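PDB 5X20: 2-dehydropantoate 2-reductase from Enterococcus faecium DO, which binds NAD(+) and probably reduces ketopantoate to pantoate, a step in pantothenate biosynthesis. Local coordinates for residues R270-D275 with E300-K305; T193-C198 with Y258-Q263. All coordinates share one frame; numbering follows the deposited sequence.

Interaction 1: R270-D275 with E300-K305; sequences RLTEID and ELVHAK. With NAD (nicotinamide-adenine-dinucleotide), chain G.
Ile274 and Val302 bring the two backbones closest, CA to CA 7.3 Å, where the loop 270-275, running into a 3-10 segment, rests on helix 293-308. Ile274, a branched residue suited to a buried seam, sets both branches against Val302 and reaches His303 with CG2. That methyl lies 4.0 Å from Val302 CG1 and 3.5 Å from His303 CE1. With CG1 anti to the backbone N (chi1 -165°), the longer branch passes beside Val302 CB. Val302 CG1 in turn meets Thr272 OG1 at 3.5 Å, so the same methyl touches both loop residues. That hydroxyl is not left to apolar company: it accepts a bond from Ile274 N at 3.3 Å, an ST turn, and is also bonded to the carboxylate of Glu306. At the more open end His303 NE2 points to Asp275 OD1 at 2.7 Å, the carboxylate turned 42° from the imidazole plane; OD1 is less surely placed, so the exact bond length is doubtful. His303 ND1 pairs with Glu306, and two carboxylates so near would probably favour the protonated ring, if the Asp275 position holds.

Both segments belong to the C-terminal helical part of the ketopantoate reductase fold, and the loop turns its other flank to the dinucleotide. Glu273 is directed away from the helix, and its chain, extended beyond CG (chi2 -178°), delivers a carboxylate with two acceptors to two ribose hydroxyls: OE1 takes NAD O2D, while OE2 takes NAD O3D at 2.7 Å and also Ala80 N. Arg270 brings charge to the diphosphate. Its NH1 donates to NAD O1A at 2.8 Å and NH2 to the same oxygen, which lies in the guanidinium plane, while one face of the flat group covers the adenine at N7A.

Interaction 2: T193-C198 with Y258-Q263; sequences TMNGLC and YPSMYQ. With AOT (2-oxidanylidene-2-phenylazanyl-ethanoic acid), chain H.
Met194, on a helix that widens into a pi-type turn at 193-195, meets Pro259 through its carbonyl O, 3.7 Å from Pro259 CG, and less closely through CB. Asn195 comes nearest to the other backbone. Its CB presses on Met261 CB at 3.5 Å, the two side chains crossing at about a right angle, and its amide slides past Pro259. ND2 makes a weak bond to a water that donates to Ser260 OG, and OD1 has a weak partner in Asn191. At Gly196 the contact is with the backbone: Met261 SD lies 3.8 Å from Gly196 N. Cys198, small and apolar enough for a buried site, sets CB and SG against the Pro259 ring, CB to CD 3.7 Å; its carbonyl O lies at the edge of Tyr262, whose hydroxyl is bonded to Asp202.

Pro259 is the N-cap residue of helix 260-267, and the first turn receives the ligand carboxylate: Ser260 N donates to AOT O2 at 3.0 Å, nearly straight (171°), and OG, kept beside that N by a chi1 of 73°, to AOT O3 at 2.6 Å. Asn105 and Asn191 also bond to AOT, consistent with a pocket for the 2-oxo-acid substrate at a helix N-terminus.

Interactions 1 and 2 have centres 11 Å apart and meet at Met261 of interaction 2. Its CG lies 3.5 Å from Thr272 CG2 and its CE 3.8 Å from Ile274 N, so the residue that packs on helix 180-201 in interaction 2 also touches the loop of interaction 1. Helix 260-267 leads from one contact to the other: its N-terminus faces AOT, and the loop that follows it carries the NAD-binding Arg270 and Glu273. Between nearest atoms, the Ser260 side chain is about 5 Å from that of Glu273 and about 4 Å from NAD, placing the acid and cofactor sites next to each other.

Interaction 1: R270-D275 with E300-K305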
loop_
_atom_site.group_PDB
_atom_site.type_symbol
_atom_site.label_atom_id
_atom_site.label_comp_id
_atom_site.label_asym_id
_atom_site.label_seq_id
_atom_site.Cartn_x
_atom_site.Cartn_y
_atom_site.Cartn_z
ATOM N N ARG A 270 11.520 -8.622 9.065
ATOM C CA ARG A 270 10.934 -9.908 9.460
ATOM C C ARG A 270 9.515 -10.057 8.854
ATOM O O ARG A 270 8.834 -9.060 8.611
ATOM C CB ARG A 270 10.870 -10.022 10.969
ATOM C CG ARG A 270 12.236 -10.154 11.603
ATOM C CD ARG A 270 12.143 -9.985 13.106
ATOM N NE ARG A 270 11.466 -11.111 13.740
ATOM C CZ ARG A 270 10.703 -11.010 14.824
ATOM N NH1 ARG A 270 10.513 -9.828 15.396
ATOM N NH2 ARG A 270 10.128 -12.091 15.333
ATOM N N LEU A 271 9.078 -11.294 8.609
ATOM C CA LEU A 271 7.728 -11.573 8.182
ATOM C C LEU A 271 6.699 -11.053 9.203
ATOM O O LEU A 271 6.955 -11.029 10.373
ATOM C CB LEU A 271 7.504 -13.062 7.971
ATOM C CG LEU A 271 8.132 -13.687 6.738
ATOM C CD1 LEU A 271 8.008 -15.214 6.800
ATOM C CD2 LEU A 271 7.510 -13.131 5.439
ATOM N N THR A 272 5.552 -10.648 8.703
ATOM C CA THR A 272 4.480 -10.105 9.527
ATOM C C THR A 272 3.384 -11.150 9.818
ATOM O O THR A 272 3.301 -12.204 9.190
ATOM C CB THR A 272 3.770 -8.930 8.829
ATOM O OG1 THR A 272 2.956 -9.438 7.758
ATOM C CG2 THR A 272 4.809 -7.921 8.284
ATOM N N GLU A 273 2.537 -10.774 10.738
ATOM C CA GLU A 273 1.377 -11.543 11.140
ATOM C C GLU A 273 0.093 -11.256 10.306
ATOM O O GLU A 273 -1.029 -11.597 10.725
ATOM C CB GLU A 273 1.096 -11.192 12.577
ATOM C CG GLU A 273 2.109 -11.776 13.555
ATOM C CD GLU A 273 1.738 -11.423 15.014
ATOM O OE1 GLU A 273 1.448 -10.222 15.275
ATOM O OE2 GLU A 273 1.683 -12.365 15.850
ATOM N N ILE A 274 0.265 -10.668 9.133
ATOM C CA ILE A 274 -0.870 -10.221 8.342
ATOM C C ILE A 274 -1.925 -11.320 8.022
ATOM O O ILE A 274 -3.099 -11.045 8.047
ATOM C CB ILE A 274 -0.386 -9.507 7.060
ATOM C CG1 ILE A 274 -1.526 -8.717 6.404
ATOM C CG2 ILE A 274 0.191 -10.487 6.053
ATOM C CD1 ILE A 274 -1.925 -7.452 7.142
ATOM N N ASP A 275 -1.488 -12.541 7.759
ATOM C CA ASP A 275 -2.426 -13.633 7.463
ATOM C C ASP A 275 -3.364 -13.953 8.617
ATOM O O ASP A 275 -4.377 -14.567 8.402
ATOM C CB ASP A 275 -1.677 -14.916 7.030
ATOM C CG ASP A 275 -0.965 -14.722 5.751
ATOM O OD1 ASP A 275 -1.483 -14.035 4.859
ATOM O OD2 ASP A 275 0.142 -15.224 5.581
ATOM N N GLU A 300 -2.405 -8.655 0.435
ATOM C CA GLU A 300 -1.612 -8.767 -0.770
ATOM C C GLU A 300 -0.453 -7.743 -0.829
ATOM O O GLU A 300 0.680 -8.089 -1.205
ATOM C CB GLU A 300 -2.480 -8.591 -1.996
ATOM C CG GLU A 300 -3.330 -9.816 -2.250
ATOM C CD GLU A 300 -4.575 -9.570 -3.100
ATOM O OE1 GLU A 300 -4.934 -8.429 -3.470
ATOM O OE2 GLU A 300 -5.278 -10.546 -3.419
ATOM N N LEU A 301 -0.778 -6.498 -0.508
ATOM C CA LEU A 301 0.228 -5.433 -0.468
ATOM C C LEU A 301 1.319 -5.727 0.548
ATOM O O LEU A 301 2.481 -5.514 0.276
ATOM C CB LEU A 301 -0.421 -4.062 -0.144
ATOM C CG LEU A 301 -1.221 -3.521 -1.317
ATOM C CD1 LEU A 301 -2.129 -2.391 -0.858
ATOM C CD2 LEU A 301 -0.320 -3.040 -2.462
ATOM N N VAL A 302 0.942 -6.175 1.732
ATOM C CA VAL A 302 1.939 -6.451 2.756
ATOM C C VAL A 302 2.842 -7.606 2.330
ATOM O O VAL A 302 4.052 -7.545 2.511
ATOM C CB VAL A 302 1.276 -6.701 4.110
ATOM C CG1 VAL A 302 2.272 -7.220 5.153
ATOM C CG2 VAL A 302 0.690 -5.404 4.609
ATOM N N HIS A 303 2.262 -8.671 1.773
ATOM C CA HIS A 303 3.091 -9.795 1.251
ATOM C C HIS A 303 4.024 -9.291 0.163
ATOM O O HIS A 303 5.188 -9.731 0.072
ATOM C CB HIS A 303 2.246 -10.995 0.736
ATOM C CG HIS A 303 1.608 -11.782 1.829
ATOM N ND1 HIS A 303 2.287 -12.128 2.975
ATOM C CD2 HIS A 303 0.353 -12.277 1.975
ATOM C CE1 HIS A 303 1.470 -12.776 3.799
ATOM N NE2 HIS A 303 0.295 -12.884 3.206
ATOM N N ALA A 304 3.517 -8.405 -0.691
ATOM C CA ALA A 304 4.355 -7.901 -1.768
ATOM C C ALA A 304 5.512 -7.100 -1.161
ATOM O O ALA A 304 6.613 -7.133 -1.643
ATOM C CB ALA A 304 3.588 -7.064 -2.757
ATOM N N LYS A 305 5.211 -6.346 -0.139
ATOM C CA LYS A 305 6.210 -5.578 0.503
ATOM C C LYS A 305 7.286 -6.460 1.117
ATOM O O LYS A 305 8.488 -6.206 0.918
ATOM C CB LYS A 305 5.579 -4.689 1.564
ATOM C CG LYS A 305 6.571 -3.712 2.182
ATOM C CD LYS A 305 6.997 -2.688 1.144
ATOM C CE LYS A 305 8.070 -1.801 1.729
ATOM N NZ LYS A 305 8.389 -0.694 0.806
HETATM P PA NAD G . 8.743 -10.511 19.067
HETATM O O1A NAD G . 8.955 -10.553 17.584
HETATM O O2A NAD G . 9.522 -9.530 19.939
HETATM O O5B NAD G . 9.088 -11.957 19.644
HETATM C C5B NAD G . 8.518 -13.120 19.085
HETATM C C4B NAD G . 9.526 -14.255 19.023
HETATM O O4B NAD G . 10.369 -13.966 17.933
HETATM C C3B NAD G . 10.436 -14.382 20.242
HETATM O O3B NAD G . 10.721 -15.735 20.439
HETATM C C2B NAD G . 11.673 -13.666 19.820
HETATM O O2B NAD G . 12.874 -14.020 20.492
HETATM C C1B NAD G . 11.687 -14.075 18.366
HETATM N N9A NAD G . 12.506 -13.124 17.626
HETATM C C8A NAD G . 12.430 -11.802 17.686
HETATM N N7A NAD G . 13.361 -11.253 16.902
HETATM C C5A NAD G . 14.053 -12.247 16.350
HETATM C C6A NAD G . 15.189 -12.348 15.431
HETATM N N6A NAD G . 15.784 -11.243 14.914
HETATM N N1A NAD G . 15.601 -13.583 15.148
HETATM C C2A NAD G . 15.017 -14.691 15.627
HETATM N N3A NAD G . 13.995 -14.701 16.492
HETATM C C4A NAD G . 13.488 -13.500 16.861
HETATM O O3 NAD G . 7.165 -10.339 19.180
HETATM P PN NAD G . 6.323 -9.591 20.323
HETATM O O1N NAD G . 6.373 -8.106 19.940
HETATM O O2N NAD G . 6.643 -10.011 21.730
HETATM O O5D NAD G . 4.852 -10.051 19.894
HETATM C C5D NAD G . 4.309 -11.254 20.422
HETATM C C4D NAD G . 2.783 -11.283 20.286
HETATM O O4D NAD G . 2.232 -10.202 21.066
HETATM C C3D NAD G . 2.432 -11.007 18.837
HETATM O O3D NAD G . 1.313 -11.758 18.408
HETATM C C2D NAD G . 2.141 -9.510 18.813
HETATM O O2D NAD G . 1.281 -9.104 17.742
HETATM C C1D NAD G . 1.521 -9.327 20.185
HETATM N N1N NAD G . 1.539 -7.975 20.725
HETATM C C2N NAD G . 2.694 -7.270 20.686
HETATM C C3N NAD G . 2.712 -5.955 21.180
HETATM C C7N NAD G . 3.972 -5.118 21.236
HETATM O O7N NAD G . 3.902 -3.985 21.692
HETATM N N7N NAD G . 5.174 -5.632 20.956
HETATM C C4N NAD G . 1.531 -5.448 21.757
HETATM C C5N NAD G . 0.361 -6.255 21.832
HETATM C C6N NAD G . 0.379 -7.527 21.342
#

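Interaction 2: T193-C198 with Y258-Q263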
loop_
_atom_site.group_PDB
_atom_site.type_symbol
_atom_site.label_atom_id
_atom_site.label_comp_id
_atom_site.label_asym_id
_atom_site.label_seq_id
_atom_site.Cartn_x
_atom_site.Cartn_y
_atom_site.Cartn_z
ATOM N N THR A 193 -5.983 -2.281 11.005
ATOM C CA THR A 193 -5.966 -0.956 10.392
ATOM C C THR A 193 -4.606 -0.317 10.612
ATOM O O THR A 193 -3.853 -0.115 9.651
ATOM C CB THR A 193 -7.099 -0.073 10.936
ATOM O OG1 THR A 193 -7.091 -0.063 12.388
ATOM C CG2 THR A 193 -8.408 -0.563 10.429
ATOM N N MET A 194 -4.218 -0.117 11.859
ATOM C CA MET A 194 -2.949 0.525 12.145
ATOM C C MET A 194 -1.741 -0.235 11.594
ATOM O O MET A 194 -0.853 0.381 10.970
ATOM C CB MET A 194 -2.773 0.747 13.655
ATOM C CG MET A 194 -3.914 1.497 14.352
ATOM S SD MET A 194 -4.109 3.186 13.737
ATOM C CE MET A 194 -5.631 3.134 12.797
ATOM N N ASN A 195 -1.662 -1.545 11.850
ATOM C CA ASN A 195 -0.457 -2.289 11.518
ATOM C C ASN A 195 -0.133 -2.277 10.015
ATOM O O ASN A 195 0.969 -1.862 9.613
ATOM C CB ASN A 195 -0.519 -3.735 12.005
ATOM C CG ASN A 195 -0.523 -3.875 13.517
ATOM O OD1 ASN A 195 -1.075 -3.051 14.250
ATOM N ND2 ASN A 195 -0.046 -4.985 13.983
ATOM N N GLY A 196 -1.079 -2.683 9.194
ATOM C CA GLY A 196 -0.864 -2.797 7.761
ATOM C C GLY A 196 -0.775 -1.457 7.080
ATOM O O GLY A 196 0.120 -1.248 6.232
ATOM N N LEU A 197 -1.646 -0.521 7.463
ATOM C CA LEU A 197 -1.595 0.823 6.875
ATOM C C LEU A 197 -0.287 1.574 7.207
ATOM O O LEU A 197 0.338 2.152 6.307
ATOM C CB LEU A 197 -2.798 1.656 7.262
ATOM C CG LEU A 197 -4.146 1.167 6.798
ATOM C CD1 LEU A 197 -5.228 2.062 7.404
ATOM C CD2 LEU A 197 -4.241 1.157 5.285
ATOM N N CYS A 198 0.153 1.505 8.454
ATOM C CA CYS A 198 1.462 2.109 8.832
ATOM C C CYS A 198 2.633 1.470 8.096
ATOM O O CYS A 198 3.502 2.148 7.618
ATOM C CB CYS A 198 1.689 2.040 10.343
ATOM S SG CYS A 198 0.659 3.184 11.289
ATOM N N TYR A 258 5.232 3.362 16.241
ATOM C CA TYR A 258 5.067 2.536 15.092
ATOM C C TYR A 258 4.544 1.200 15.564
ATOM O O TYR A 258 5.055 0.620 16.506
ATOM C CB TYR A 258 6.405 2.330 14.374
ATOM C CG TYR A 258 6.962 3.560 13.732
ATOM C CD1 TYR A 258 7.711 4.498 14.481
ATOM C CD2 TYR A 258 6.683 3.838 12.422
ATOM C CE1 TYR A 258 8.192 5.663 13.894
ATOM C CE2 TYR A 258 7.136 4.990 11.825
ATOM C CZ TYR A 258 7.914 5.896 12.553
ATOM O OH TYR A 258 8.379 7.041 11.931
ATOM N N PRO A 259 3.517 0.682 14.904
ATOM C CA PRO A 259 2.985 -0.559 15.318
ATOM C C PRO A 259 3.990 -1.689 15.170
ATOM O O PRO A 259 4.954 -1.603 14.377
ATOM C CB PRO A 259 1.803 -0.777 14.316
ATOM C CG PRO A 259 1.531 0.551 13.740
ATOM C CD PRO A 259 2.826 1.241 13.734
ATOM N N SER A 260 3.672 -2.800 15.808
ATOM C CA SER A 260 4.537 -3.944 15.774
ATOM C C SER A 260 4.858 -4.443 14.359
ATOM O O SER A 260 5.980 -4.888 14.078
ATOM C CB SER A 260 3.941 -5.073 16.631
ATOM O OG SER A 260 2.824 -5.699 16.029
ATOM N N MET A 261 3.860 -4.415 13.468
ATOM C CA MET A 261 4.034 -4.928 12.112
ATOM C C MET A 261 5.044 -4.079 11.367
ATOM O O MET A 261 5.866 -4.582 10.648
ATOM C CB MET A 261 2.722 -4.966 11.371
ATOM C CG MET A 261 2.819 -5.582 9.960
ATOM S SD MET A 261 1.178 -5.740 9.192
ATOM C CE MET A 261 0.437 -7.017 10.176
ATOM N N TYR A 262 4.998 -2.785 11.582
ATOM C CA TYR A 262 6.030 -1.878 11.032
ATOM C C TYR A 262 7.423 -2.214 11.537
ATOM O O TYR A 262 8.362 -2.325 10.778
ATOM C CB TYR A 262 5.664 -0.428 11.379
ATOM C CG TYR A 262 6.643 0.564 10.839
ATOM C CD1 TYR A 262 7.895 0.761 11.434
ATOM C CD2 TYR A 262 6.311 1.347 9.741
ATOM C CE1 TYR A 262 8.791 1.669 10.920
ATOM C CE2 TYR A 262 7.190 2.278 9.239
ATOM C CZ TYR A 262 8.437 2.425 9.833
ATOM O OH TYR A 262 9.305 3.328 9.305
ATOM N N GLN A 263 7.554 -2.411 12.854
ATOM C CA GLN A 263 8.837 -2.805 13.453
ATOM C C GLN A 263 9.297 -4.107 12.836
ATOM O O GLN A 263 10.459 -4.227 12.442
ATOM C CB GLN A 263 8.761 -2.936 14.986
ATOM C CG GLN A 263 8.248 -1.716 15.777
ATOM C CD GLN A 263 9.137 -0.454 15.727
ATOM O OE1 GLN A 263 9.758 -0.137 14.719
ATOM N NE2 GLN A 263 9.190 0.259 16.835
HETATM C C1 AOT H . -1.243 -1.863 20.136
HETATM N N1 AOT H . -0.405 -2.406 19.287
HETATM O O1 AOT H . -1.175 -4.476 19.432
HETATM C C2 AOT H . -2.244 -1.059 19.640
HETATM O O2 AOT H . 1.264 -3.090 17.588
HETATM O O3 AOT H . 0.791 -5.087 17.562
HETATM C C8 AOT H . 0.610 -3.979 18.015
HETATM C C7 AOT H . -0.407 -3.669 19.005
HETATM C C4 AOT H . -3.121 -0.459 20.513
HETATM C C6 AOT H . -3.012 -0.635 21.875
HETATM C C5 AOT H . -2.024 -1.444 22.348
HETATM C C3 AOT H . -1.139 -2.055 21.497
HETATM O O HOH W 1 1.832 -7.725 14.154
#